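Local coordinates for protein 1-deoxy-D-xylulose 5-phosphate reductoisomerase (Zymomonas mobilis, PDB 1R0K) that catalyses the NADPH-dependent rearrangement and reduction of 1-deoxy-D-xylulose 5-phosphate to 2-C-methyl-D-erythritol 4-phosphate, an early step of isoprenoid biosynthesis, at residues Q3-T8 and G93-M98; A109-I114 and G133-A138; K118-A123 and T144-V149. One frame throughout, in Å; residues are numbered along the deposited sequence.

Interaction 1: residues Q3-T8 and G93-M98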
loop_
_atom_site.group_PDB
_atom_site.type_symbol
_atom_site.label_atom_id
_atom_site.label_comp_id
_atom_site.label_asym_id
_atom_site.label_seq_id
_atom_site.Cartn_x
_atom_site.Cartn_y
_atom_site.Cartn_z
ATOM N N GLN B 3 7.719 -20.490 23.203
ATOM C CA GLN B 3 8.148 -21.785 22.601
ATOM C C GLN B 3 8.396 -21.598 21.105
ATOM O O GLN B 3 7.755 -20.765 20.459
ATOM C CB GLN B 3 7.067 -22.843 22.821
ATOM C CG GLN B 3 7.571 -24.271 22.773
ATOM C CD GLN B 3 6.459 -25.282 22.951
ATOM O OE1 GLN B 3 5.643 -25.166 23.867
ATOM N NE2 GLN B 3 6.422 -26.282 22.077
ATOM N N PRO B 4 9.337 -22.367 20.533
ATOM C CA PRO B 4 9.658 -22.270 19.104
ATOM C C PRO B 4 8.489 -22.663 18.206
ATOM O O PRO B 4 7.751 -23.600 18.509
ATOM C CB PRO B 4 10.834 -23.232 18.945
ATOM C CG PRO B 4 11.465 -23.232 20.302
ATOM C CD PRO B 4 10.268 -23.284 21.211
ATOM N N ARG B 5 8.325 -21.944 17.102
ATOM C CA ARG B 5 7.260 -22.243 16.158
ATOM C C ARG B 5 7.812 -23.289 15.193
ATOM O O ARG B 5 8.910 -23.123 14.657
ATOM C CB ARG B 5 6.867 -20.979 15.394
ATOM C CG ARG B 5 5.657 -21.155 14.499
ATOM C CD ARG B 5 5.411 -19.913 13.656
ATOM N NE ARG B 5 4.142 -19.992 12.945
ATOM C CZ ARG B 5 3.757 -19.137 12.004
ATOM N NH1 ARG B 5 4.548 -18.133 11.655
ATOM N NH2 ARG B 5 2.577 -19.287 11.419
ATOM N N THR B 6 7.060 -24.363 14.976
ATOM C CA THR B 6 7.503 -25.433 14.089
ATOM C C THR B 6 7.274 -25.117 12.610
ATOM O O THR B 6 6.209 -24.627 12.224
ATOM C CB THR B 6 6.800 -26.763 14.435
ATOM O OG1 THR B 6 5.376 -26.589 14.384
ATOM C CG2 THR B 6 7.196 -27.217 15.834
ATOM N N VAL B 7 8.278 -25.407 11.790
ATOM C CA VAL B 7 8.194 -25.137 10.363
ATOM C C VAL B 7 8.649 -26.295 9.482
ATOM O O VAL B 7 9.570 -27.046 9.826
ATOM C CB VAL B 7 9.034 -23.902 9.980
ATOM C CG1 VAL B 7 8.558 -22.688 10.750
ATOM C CG2 VAL B 7 10.508 -24.163 10.261
ATOM N N THR B 8 7.986 -26.432 8.341
ATOM C CA THR B 8 8.322 -27.456 7.368
ATOM C C THR B 8 8.442 -26.783 6.014
ATOM O O THR B 8 7.617 -25.940 5.651
ATOM C CB THR B 8 7.247 -28.559 7.302
ATOM O OG1 THR B 8 7.425 -29.459 8.401
ATOM C CG2 THR B 8 7.343 -29.334 5.996
ATOM N N GLY B 93 2.792 -32.091 11.187
ATOM C CA GLY B 93 2.276 -31.119 12.138
ATOM C C GLY B 93 2.875 -29.727 12.264
ATOM O O GLY B 93 2.542 -29.007 13.205
ATOM N N ALA B 94 3.734 -29.330 11.333
ATOM C CA ALA B 94 4.345 -28.004 11.397
ATOM C C ALA B 94 3.290 -26.904 11.449
ATOM O O ALA B 94 2.305 -26.949 10.713
ATOM C CB ALA B 94 5.242 -27.794 10.198
ATOM N N ASP B 95 3.493 -25.914 12.314
ATOM C CA ASP B 95 2.532 -24.823 12.405
ATOM C C ASP B 95 2.627 -23.969 11.146
ATOM O O ASP B 95 1.645 -23.368 10.714
ATOM C CB ASP B 95 2.803 -23.950 13.633
ATOM C CG ASP B 95 1.727 -22.893 13.841
ATOM O OD1 ASP B 95 0.567 -23.271 14.136
ATOM O OD2 ASP B 95 2.032 -21.685 13.705
ATOM N N TRP B 96 3.815 -23.927 10.554
ATOM C CA TRP B 96 4.029 -23.139 9.351
ATOM C C TRP B 96 4.668 -24.024 8.295
ATOM O O TRP B 96 5.709 -24.634 8.535
ATOM C CB TRP B 96 4.946 -21.956 9.644
ATOM C CG TRP B 96 5.045 -20.975 8.522
ATOM C CD1 TRP B 96 4.190 -19.944 8.259
ATOM C CD2 TRP B 96 6.071 -20.910 7.523
ATOM N NE1 TRP B 96 4.624 -19.234 7.163
ATOM C CE2 TRP B 96 5.774 -19.806 6.691
ATOM C CE3 TRP B 96 7.214 -21.677 7.251
ATOM C CZ2 TRP B 96 6.582 -19.447 5.603
ATOM C CZ3 TRP B 96 8.018 -21.323 6.168
ATOM C CH2 TRP B 96 7.697 -20.215 5.358
ATOM N N THR B 97 4.038 -24.088 7.127
ATOM C CA THR B 97 4.532 -24.916 6.035
ATOM C C THR B 97 4.742 -24.136 4.754
ATOM O O THR B 97 3.823 -23.490 4.254
ATOM C CB THR B 97 3.549 -26.064 5.695
ATOM O OG1 THR B 97 3.372 -26.903 6.838
ATOM C CG2 THR B 97 4.081 -26.900 4.524
ATOM N N MET B 98 5.957 -24.197 4.224
ATOM C CA MET B 98 6.260 -23.542 2.964
ATOM C C MET B 98 6.030 -24.620 1.910
ATOM O O MET B 98 6.748 -25.618 1.870
ATOM C CB MET B 98 7.720 -23.068 2.935
ATOM C CG MET B 98 8.219 -22.654 1.552
ATOM S SD MET B 98 7.193 -21.407 0.732
ATOM C CE MET B 98 7.726 -19.951 1.576
HETATM O O HOH W 1 4.030 -28.532 15.796
HETATM O O HOH W 2 5.107 -30.772 8.695
#
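Arg5 and Asp95 join the entrances of two parallel strands. From CB the arginine runs fully extended (chi1 -173°) past the aspartate, CG of Arg5 lying 3.7 Å from OD2 of Asp95 and CD beside the same oxygen. NE then makes the salt bridge, 2.8 Å to Asp95 OD2. The acceptor lies close to the guanidinium plane and uses its anti lone pair, while the carboxylate is turned 53° from that plane. NH2 adds a weak bond to this oxygen. Over one face of the guanidinium sits the base of the Trp96 side chain, its CB 3.8 Å above the plane; NH2 of Arg5 ends 3.6 Å from CD1 of Trp96, with CZ and NH1 near that carbon too. With an alanine here the Asp95 carboxylate would probably lose its charged mate and be freer to turn, and Trp96 CB and CD1 would lose the guanidinium packed against them.

Next to this bridge, Thr6 acts as a side-chain acceptor: its OG1 takes the Asp95 N-H at 2.9 Å and also meets a water that donates to Gly93 O. Parallel backbone bonds follow, Trp96 N to Thr6 O, Thr8 N to Trp96 O at 2.9 Å, and Met98 N to Thr8 O at 2.8 Å. Val7 and Trp96 share one face of the sheet, where CG1 of Val7 packs 3.8 Å from CB of Trp96; the indole NE1 is bonded to Thr273 O. On the other face, Thr8 OG1 lies against the Ala94 methyl and is hydrogen-bonded to Ala35 N of strand 31-38, which flanks strand 5-10 across from 96-99. Adjacent parallel strands 5-10 and 96-99, with helix 15-25 packed over Val7 and Trp96, form the centre of the Rossmann-type NADPH-binding domain.

Interaction 2: residues A109-I114 and G133-A138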
loop_
_atom_site.group_PDB
_atom_site.type_symbol
_atom_site.label_atom_id
_atom_site.label_comp_id
_atom_site.label_asym_id
_atom_site.label_seq_id
_atom_site.Cartn_x
_atom_site.Cartn_y
_atom_site.Cartn_z
ATOM N N ALA B 109 1.054 -33.232 -1.378
ATOM C CA ALA B 109 1.636 -32.761 -0.125
ATOM C C ALA B 109 1.046 -31.411 0.260
ATOM O O ALA B 109 0.796 -31.144 1.437
ATOM C CB ALA B 109 3.156 -32.649 -0.258
ATOM N N THR B 110 0.832 -30.559 -0.737
ATOM C CA THR B 110 0.276 -29.232 -0.496
ATOM C C THR B 110 -1.120 -29.359 0.106
ATOM O O THR B 110 -1.435 -28.718 1.107
ATOM C CB THR B 110 0.219 -28.417 -1.808
ATOM O OG1 THR B 110 1.551 -28.232 -2.305
ATOM C CG2 THR B 110 -0.412 -27.056 -1.576
ATOM N N LEU B 111 -1.953 -30.199 -0.497
ATOM C CA LEU B 111 -3.302 -30.391 0.016
ATOM C C LEU B 111 -3.249 -30.980 1.420
ATOM O O LEU B 111 -4.006 -30.570 2.300
ATOM C CB LEU B 111 -4.101 -31.317 -0.896
ATOM C CG LEU B 111 -5.518 -31.634 -0.407
ATOM C CD1 LEU B 111 -6.243 -30.351 -0.044
ATOM C CD2 LEU B 111 -6.272 -32.393 -1.491
ATOM N N ALA B 112 -2.361 -31.949 1.624
ATOM C CA ALA B 112 -2.222 -32.573 2.935
ATOM C C ALA B 112 -1.908 -31.522 3.999
ATOM O O ALA B 112 -2.527 -31.505 5.063
ATOM C CB ALA B 112 -1.125 -33.637 2.906
ATOM N N ALA B 113 -0.945 -30.650 3.711
ATOM C CA ALA B 113 -0.564 -29.587 4.640
ATOM C C ALA B 113 -1.757 -28.662 4.909
ATOM O O ALA B 113 -2.031 -28.293 6.053
ATOM C CB ALA B 113 0.594 -28.781 4.061
ATOM N N ILE B 114 -2.464 -28.281 3.849
ATOM C CA ILE B 114 -3.621 -27.415 4.007
ATOM C C ILE B 114 -4.667 -28.060 4.919
ATOM O O ILE B 114 -5.234 -27.399 5.784
ATOM C CB ILE B 114 -4.262 -27.090 2.643
ATOM C CG1 ILE B 114 -3.364 -26.115 1.879
ATOM C CG2 ILE B 114 -5.654 -26.506 2.842
ATOM C CD1 ILE B 114 -3.833 -25.811 0.474
ATOM N N GLY B 133 -10.293 -24.618 -6.999
ATOM C CA GLY B 133 -11.546 -24.856 -6.301
ATOM C C GLY B 133 -11.404 -25.804 -5.126
ATOM O O GLY B 133 -11.868 -25.514 -4.024
ATOM N N LEU B 134 -10.758 -26.940 -5.363
ATOM C CA LEU B 134 -10.542 -27.942 -4.330
ATOM C C LEU B 134 -9.681 -27.423 -3.185
ATOM O O LEU B 134 -9.982 -27.659 -2.016
ATOM C CB LEU B 134 -9.871 -29.176 -4.933
ATOM C CG LEU B 134 -10.662 -29.895 -6.022
ATOM C CD1 LEU B 134 -9.814 -31.024 -6.592
ATOM C CD2 LEU B 134 -11.960 -30.432 -5.449
ATOM N N MET B 135 -8.606 -26.721 -3.528
ATOM C CA MET B 135 -7.700 -26.178 -2.525
ATOM C C MET B 135 -8.393 -25.149 -1.640
ATOM O O MET B 135 -8.285 -25.202 -0.419
ATOM C CB MET B 135 -6.482 -25.548 -3.199
ATOM C CG MET B 135 -5.582 -26.554 -3.903
ATOM S SD MET B 135 -4.762 -27.697 -2.758
ATOM C CE MET B 135 -3.819 -28.731 -3.914
ATOM N N ILE B 136 -9.103 -24.209 -2.254
ATOM C CA ILE B 136 -9.800 -23.193 -1.479
ATOM C C ILE B 136 -10.885 -23.849 -0.625
ATOM O O ILE B 136 -11.163 -23.400 0.484
ATOM C CB ILE B 136 -10.423 -22.117 -2.394
ATOM C CG1 ILE B 136 -9.318 -21.402 -3.177
ATOM C CG2 ILE B 136 -11.210 -21.109 -1.557
ATOM C CD1 ILE B 136 -8.224 -20.806 -2.304
ATOM N N ASP B 137 -11.498 -24.911 -1.140
ATOM C CA ASP B 137 -12.521 -25.618 -0.373
ATOM C C ASP B 137 -11.871 -26.261 0.857
ATOM O O ASP B 137 -12.440 -26.252 1.950
ATOM C CB ASP B 137 -13.188 -26.708 -1.218
ATOM C CG ASP B 137 -14.223 -26.159 -2.176
ATOM O OD1 ASP B 137 -14.687 -25.021 -1.971
ATOM O OD2 ASP B 137 -14.588 -26.876 -3.130
ATOM N N ALA B 138 -10.681 -26.825 0.672
ATOM C CA ALA B 138 -9.966 -27.459 1.778
ATOM C C ALA B 138 -9.635 -26.418 2.842
ATOM O O ALA B 138 -9.752 -26.681 4.036
ATOM C CB ALA B 138 -8.687 -28.121 1.269
#
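Ala138 N donates to Leu134 O at 2.9 Å, part of the helical turn that presents the Ala138 methyl to Leu111 and Ile114. No hydrogen bond crosses between the two helices; the contact is wholly apolar. CB of Ala138 fits between two branches of the opposing helix, with CD1 of Leu111 at 3.6 Å and CG2 of Ile114 at 3.8 Å. One turn earlier, Met135 plays the longer part. Its chain bends at chi2 (-66°), which swings the thioether across the gap instead of along its own helix. SD then meets the other tip of Ile114, 3.9 Å from CD1, the two side chains crossing at about a right angle, while the methyl CE reaches back to CB of Leu111 at 4.0 Å. Leu111 and Ile114 thus each touch both Met135 and Ala138, four residues closing one buried seam.

The short segments run 21° from parallel with axes 9.9 Å apart, a separation bridged by Met135 and by the Leu111 and Ile114 branches that reach Ala138. Leu365 of helix 365-385 packs on both Leu111 and Met135, and Ser127 of helix 126-129 meets Met135 as well. Nearly parallel helices that each lead into a strand of the same parallel sheet, packed side by side, are characteristic of the alpha/beta layering of the Rossmann fold.

Interaction 3: residues K118-A123 and T144-V149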
loop_
_atom_site.group_PDB
_atom_site.type_symbol
_atom_site.label_atom_id
_atom_site.label_comp_id
_atom_site.label_asym_id
_atom_site.label_seq_id
_atom_site.Cartn_x
_atom_site.Cartn_y
_atom_site.Cartn_z
ATOM N N LYS B 118 -3.289 -25.517 9.746
ATOM C CA LYS B 118 -2.439 -24.491 10.338
ATOM C C LYS B 118 -2.115 -23.414 9.310
ATOM O O LYS B 118 -3.008 -22.944 8.602
ATOM C CB LYS B 118 -1.159 -25.116 10.903
ATOM C CG LYS B 118 -1.429 -26.182 11.951
ATOM C CD LYS B 118 -2.382 -25.657 13.007
ATOM C CE LYS B 118 -2.870 -26.770 13.917
ATOM N NZ LYS B 118 -3.839 -26.251 14.928
ATOM N N THR B 119 -0.850 -23.013 9.220
ATOM C CA THR B 119 -0.472 -21.980 8.260
ATOM C C THR B 119 0.319 -22.559 7.097
ATOM O O THR B 119 1.279 -23.310 7.287
ATOM C CB THR B 119 0.350 -20.853 8.935
ATOM O OG1 THR B 119 -0.425 -20.274 9.990
ATOM C CG2 THR B 119 0.692 -19.753 7.934
ATOM N N VAL B 120 -0.105 -22.215 5.886
ATOM C CA VAL B 120 0.556 -22.690 4.681
ATOM C C VAL B 120 0.944 -21.528 3.780
ATOM O O VAL B 120 0.083 -20.776 3.316
ATOM C CB VAL B 120 -0.358 -23.638 3.874
ATOM C CG1 VAL B 120 0.372 -24.147 2.635
ATOM C CG2 VAL B 120 -0.803 -24.803 4.751
ATOM N N ALA B 121 2.244 -21.365 3.560
ATOM C CA ALA B 121 2.740 -20.319 2.664
ATOM C C ALA B 121 2.771 -21.045 1.318
ATOM O O ALA B 121 3.538 -21.993 1.129
ATOM C CB ALA B 121 4.155 -19.871 3.087
ATOM N N LEU B 122 1.926 -20.607 0.389
ATOM C CA LEU B 122 1.804 -21.268 -0.907
ATOM C C LEU B 122 2.605 -20.691 -2.064
ATOM O O LEU B 122 2.399 -19.550 -2.469
ATOM C CB LEU B 122 0.327 -21.327 -1.309
ATOM C CG LEU B 122 -0.013 -21.996 -2.650
ATOM C CD1 LEU B 122 0.457 -23.442 -2.638
ATOM C CD2 LEU B 122 -1.519 -21.931 -2.891
ATOM N N ALA B 123 3.512 -21.509 -2.594
ATOM C CA ALA B 123 4.349 -21.131 -3.724
ATOM C C ALA B 123 3.982 -21.993 -4.941
ATOM O O ALA B 123 4.041 -21.527 -6.080
ATOM C CB ALA B 123 5.820 -21.313 -3.367
ATOM N N THR B 144 -7.714 -23.217 7.526
ATOM C CA THR B 144 -6.312 -23.018 7.205
ATOM C C THR B 144 -5.985 -21.558 6.912
ATOM O O THR B 144 -6.790 -20.829 6.330
ATOM C CB THR B 144 -5.925 -23.837 5.960
ATOM O OG1 THR B 144 -6.368 -25.185 6.124
ATOM C CG2 THR B 144 -4.413 -23.822 5.743
ATOM N N THR B 145 -4.797 -21.132 7.324
ATOM C CA THR B 145 -4.351 -19.783 7.036
ATOM C C THR B 145 -3.497 -19.933 5.784
ATOM O O THR B 145 -2.389 -20.468 5.845
ATOM C CB THR B 145 -3.486 -19.203 8.162
ATOM O OG1 THR B 145 -4.276 -19.077 9.349
ATOM C CG2 THR B 145 -2.949 -17.828 7.762
ATOM N N LEU B 146 -4.021 -19.480 4.647
ATOM C CA LEU B 146 -3.295 -19.591 3.383
ATOM C C LEU B 146 -2.635 -18.263 3.004
ATOM O O LEU B 146 -3.316 -17.250 2.832
ATOM C CB LEU B 146 -4.257 -20.028 2.273
ATOM C CG LEU B 146 -3.605 -20.359 0.935
ATOM C CD1 LEU B 146 -2.796 -21.637 1.076
ATOM C CD2 LEU B 146 -4.681 -20.513 -0.136
ATOM N N LEU B 147 -1.312 -18.272 2.874
ATOM C CA LEU B 147 -0.578 -17.062 2.532
ATOM C C LEU B 147 0.173 -17.252 1.218
ATOM O O LEU B 147 1.069 -18.088 1.124
ATOM C CB LEU B 147 0.404 -16.721 3.656
ATOM C CG LEU B 147 -0.231 -16.645 5.051
ATOM C CD1 LEU B 147 0.858 -16.601 6.127
ATOM C CD2 LEU B 147 -1.139 -15.418 5.134
ATOM N N PRO B 148 -0.191 -16.477 0.181
ATOM C CA PRO B 148 0.457 -16.571 -1.134
ATOM C C PRO B 148 1.885 -16.035 -1.094
ATOM O O PRO B 148 2.134 -14.949 -0.570
ATOM C CB PRO B 148 -0.456 -15.741 -2.025
ATOM C CG PRO B 148 -0.934 -14.654 -1.074
ATOM C CD PRO B 148 -1.235 -15.434 0.189
ATOM N N VAL B 149 2.806 -16.796 -1.676
ATOM C CA VAL B 149 4.222 -16.444 -1.680
ATOM C C VAL B 149 4.731 -15.632 -2.870
ATOM O O VAL B 149 5.583 -14.757 -2.708
ATOM C CB VAL B 149 5.078 -17.723 -1.559
ATOM C CG1 VAL B 149 6.561 -17.396 -1.731
ATOM C CG2 VAL B 149 4.833 -18.370 -0.201
#
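Leu146 and Leu122 meet because each sends CG anti to its backbone N, and the second torsion of Leu146 (69°) then turns one methyl toward the neighbouring strand. CD1 of Leu146 comes to rest 3.9 Å from CB of Leu122, the two side chains slanting past each other. In Val149 the first torsion (173°) puts CG1 anti to the backbone N and CG2 beside that N, where CG2 lies 3.7 Å from the Ala121 methyl.

Along the whole pair five backbone bonds form a parallel ladder. Thr145 N to Lys118 O and Val120 N to Thr145 O open it; Leu147 N to Val120 O, at 2.9 Å, is the straightest, with 178° at the hydrogen. Toward the far end the carbonyls are met less directly: Leu122 N is tilted from the Leu147 carbonyl plane, and Val149 N, 2.9 Å from Leu122 O, sits well above the plane of that carbonyl.

Thr119 and Thr145 stand side by side on one face and point the same way, OG1 of Thr119 lying 3.7 Å from CB of Thr145. Farther along that face CG2 of Thr119 touches CD1 of Leu147 at 3.6 Å. At the start of the pair, CG2 of Thr144 packs 3.9 Å from CG2 of Val120, while OG1 of Thr144 is hydrogen-bonded to Ile114 O, at the end of helix 107-115.

Joined through helix 132-142, the two parallel strands make a beta-alpha-beta unit of the Rossmann-type domain. Strand 96-99 flanks 119-122, whereas 145-148 is the outermost strand of this sheet within the chain. Thr273 of helix 267-275 rests on Ala121 and Leu147, and Phe157 of helix 151-159 packs against Leu147 and Pro148.

How the interactions relate
Interactions 1 and 3 follow one parallel sheet outward from its middle, and interaction 2 packs helices against it. Interaction 1 pairs strands 5-10 and 96-99; interaction 3, its centre about 12 Å away, pairs 119-122 with 145-148, and Thr97 joins them by probable backbone hydrogen bonds to Thr119 and Ala121. Interaction 2 lies about 17 Å from the centre of interaction 1 and 10 Å from that of interaction 3, Ala113 resting on Thr97 and Thr110 on Leu122. Along the chain interaction 1 closes first; the segments of interactions 2 and 3 then alternate, as expected of consecutive beta-alpha-beta crossovers. All belong to the Rossmann-type domain, whose strand ends lead toward the predicted cofactor and metal sites.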